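Soluble lytic murein transglycosylase (Escherichia coli, PDB 1QSA) cleaves the glycosidic bonds between N-acetylmuramic acid and N-acetylglucosamine in peptidoglycan, forming a 1,6-anhydro bond in the N-acetylmuramic acid residue. Local coordinates at residues Q27-L32 with P39-R44. Sequence-based numbering, arbitrary orientation. Where two conformers were deposited one is given.
Sequences QMMPGL and PYLEYR
Met29 and Leu32 meet Leu41 in a small, buried, largely apolar contact near the N-terminus of this alpha-superhelical protein, between residues 27-32, at the C-terminal end of helix 22-28, and helix 38-48. In the Met29 conformer described here, one of two modelled, bends at chi2 (-68°) and chi3 (-84°) fold the thioether along the Leu41 side chain, the two running past each other in opposite directions. Met29 SD rests 3.7 Å from Leu41 CB, while Met29 CE reaches on to within 4.3 Å of Glu42 N. An unbranched, flexible thioether suits this place because it can follow the helix surface closely. The CB of Leu41 is directed toward the 27-32 segment, as that of Leu32 is toward the helix, and the two leucines cross at about a right angle with their CD1 atoms 3.9 Å apart. Leucine's branched end offers a broad apolar surface with no polar group needing a partner, which suits a buried site. No hydrogen bond spans the two segments. Ile13 of helix 3-18 packs against both Met29 and Leu32, as does Tyr38 of helix 38-48. Helix 38-48 itself lies between helix 3-18, where Arg44 pairs with Asp18, and helix 69-84, which Tyr40 and Tyr43 touch.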
loop_
_atom_site.group_PDB
_atom_site.type_symbol
_atom_site.label_atom_id
_atom_site.label_comp_id
_atom_site.label_asym_id
_atom_site.label_seq_id
_atom_site.Cartn_x
_atom_site.Cartn_y
_atom_site.Cartn_z
ATOM N N GLN A 27 1.358 22.861 -37.489
ATOM C CA GLN A 27 0.180 23.195 -38.275
ATOM C C GLN A 27 -1.120 22.787 -37.591
ATOM O O GLN A 27 -2.121 23.494 -37.687
ATOM C CB GLN A 27 0.255 22.544 -39.658
ATOM C CG GLN A 27 -0.892 22.958 -40.567
ATOM C CD GLN A 27 -0.822 22.317 -41.936
ATOM O OE1 GLN A 27 0.268 22.019 -42.452
ATOM N NE2 GLN A 27 -1.985 22.090 -42.537
ATOM N N MET A 28 -1.093 21.651 -36.898
ATOM C CA MET A 28 -2.276 21.121 -36.224
ATOM C C MET A 28 -2.629 21.690 -34.850
ATOM O O MET A 28 -3.802 21.705 -34.464
ATOM C CB MET A 28 -2.158 19.598 -36.086
ATOM C CG MET A 28 -2.235 18.834 -37.406
ATOM S SD MET A 28 -2.190 17.051 -37.135
ATOM C CE MET A 28 -3.884 16.766 -36.568
ATOM N N MET A 29 -1.626 22.141 -34.103
ATOM C CA MET A 29 -1.867 22.641 -32.759
ATOM C C MET A 29 -2.957 23.696 -32.589
ATOM O O MET A 29 -3.863 23.510 -31.775
ATOM C CB MET A 29 -0.566 23.195 -32.162
ATOM C CG MET A 29 0.311 22.183 -31.464
ATOM S SD MET A 29 -0.454 21.574 -29.956
ATOM C CE MET A 29 0.010 22.838 -28.764
ATOM N N PRO A 30 -2.902 24.805 -33.359
ATOM C CA PRO A 30 -3.929 25.849 -33.215
ATOM C C PRO A 30 -5.371 25.372 -33.402
ATOM O O PRO A 30 -6.284 25.868 -32.735
ATOM C CB PRO A 30 -3.549 26.862 -34.301
ATOM C CG PRO A 30 -2.096 26.646 -34.499
ATOM C CD PRO A 30 -1.939 25.158 -34.416
ATOM N N GLY A 31 -5.570 24.407 -34.296
ATOM C CA GLY A 31 -6.902 23.898 -34.557
ATOM C C GLY A 31 -7.479 23.045 -33.440
ATOM O O GLY A 31 -8.653 22.686 -33.487
ATOM N N LEU A 32 -6.656 22.691 -32.452
ATOM C CA LEU A 32 -7.125 21.860 -31.343
ATOM C C LEU A 32 -7.393 22.622 -30.035
ATOM O O LEU A 32 -7.693 22.010 -29.015
ATOM C CB LEU A 32 -6.146 20.699 -31.111
ATOM C CG LEU A 32 -6.276 19.500 -32.074
ATOM C CD1 LEU A 32 -5.025 18.624 -32.067
ATOM C CD2 LEU A 32 -7.503 18.671 -31.689
ATOM N N PRO A 39 -4.868 21.389 -23.142
ATOM C CA PRO A 39 -3.861 21.747 -22.122
ATOM C C PRO A 39 -2.740 20.705 -22.010
ATOM O O PRO A 39 -1.608 21.049 -21.662
ATOM C CB PRO A 39 -4.688 21.832 -20.834
ATOM C CG PRO A 39 -6.017 22.319 -21.323
ATOM C CD PRO A 39 -6.229 21.477 -22.578
ATOM N N TYR A 40 -3.049 19.432 -22.270
ATOM C CA TYR A 40 -2.019 18.386 -22.241
ATOM C C TYR A 40 -1.016 18.583 -23.381
ATOM O O TYR A 40 0.174 18.292 -23.228
ATOM C CB TYR A 40 -2.635 16.990 -22.277
ATOM C CG TYR A 40 -3.247 16.571 -20.964
ATOM C CD1 TYR A 40 -2.479 15.921 -19.990
ATOM C CD2 TYR A 40 -4.596 16.809 -20.689
ATOM C CE1 TYR A 40 -3.036 15.522 -18.780
ATOM C CE2 TYR A 40 -5.168 16.403 -19.466
ATOM C CZ TYR A 40 -4.373 15.765 -18.521
ATOM O OH TYR A 40 -4.901 15.385 -17.311
ATOM N N LEU A 41 -1.494 19.047 -24.532
ATOM C CA LEU A 41 -0.618 19.326 -25.674
ATOM C C LEU A 41 0.284 20.527 -25.330
ATOM O O LEU A 41 1.467 20.543 -25.673
ATOM C CB LEU A 41 -1.458 19.652 -26.920
ATOM C CG LEU A 41 -2.285 18.503 -27.504
ATOM C CD1 LEU A 41 -3.102 19.035 -28.676
ATOM C CD2 LEU A 41 -1.376 17.355 -27.945
ATOM N N GLU A 42 -0.281 21.540 -24.683
ATOM C CA GLU A 42 0.493 22.715 -24.307
ATOM C C GLU A 42 1.576 22.314 -23.312
ATOM O O GLU A 42 2.710 22.793 -23.386
ATOM C CB GLU A 42 -0.402 23.760 -23.650
ATOM C CG GLU A 42 -1.401 24.404 -24.564
ATOM C CD GLU A 42 -2.215 25.459 -23.852
ATOM O OE1 GLU A 42 -3.031 25.099 -22.979
ATOM O OE2 GLU A 42 -2.036 26.654 -24.165
ATOM N N TYR A 43 1.217 21.424 -22.386
ATOM C CA TYR A 43 2.161 20.948 -21.386
ATOM C C TYR A 43 3.318 20.237 -22.083
ATOM O O TYR A 43 4.485 20.453 -21.738
ATOM C CB TYR A 43 1.462 19.999 -20.398
ATOM C CG TYR A 43 2.419 19.315 -19.437
ATOM C CD1 TYR A 43 2.856 19.956 -18.276
ATOM C CD2 TYR A 43 2.913 18.040 -19.713
ATOM C CE1 TYR A 43 3.771 19.336 -17.407
ATOM C CE2 TYR A 43 3.827 17.415 -18.858
ATOM C CZ TYR A 43 4.249 18.070 -17.708
ATOM O OH TYR A 43 5.165 17.441 -16.886
ATOM N N ARG A 44 2.995 19.401 -23.065
ATOM C CA ARG A 44 4.018 18.668 -23.809
ATOM C C ARG A 44 4.943 19.651 -24.536
ATOM O O ARG A 44 6.165 19.491 -24.526
ATOM C CB ARG A 44 3.370 17.687 -24.799
ATOM C CG ARG A 44 4.377 16.731 -25.433
ATOM C CD ARG A 44 3.687 15.693 -26.333
ATOM N NE ARG A 44 4.658 14.864 -27.047
ATOM C CZ ARG A 44 4.378 13.743 -27.714
ATOM N NH1 ARG A 44 3.142 13.274 -27.806
ATOM N NH2 ARG A 44 5.356 13.098 -28.329
#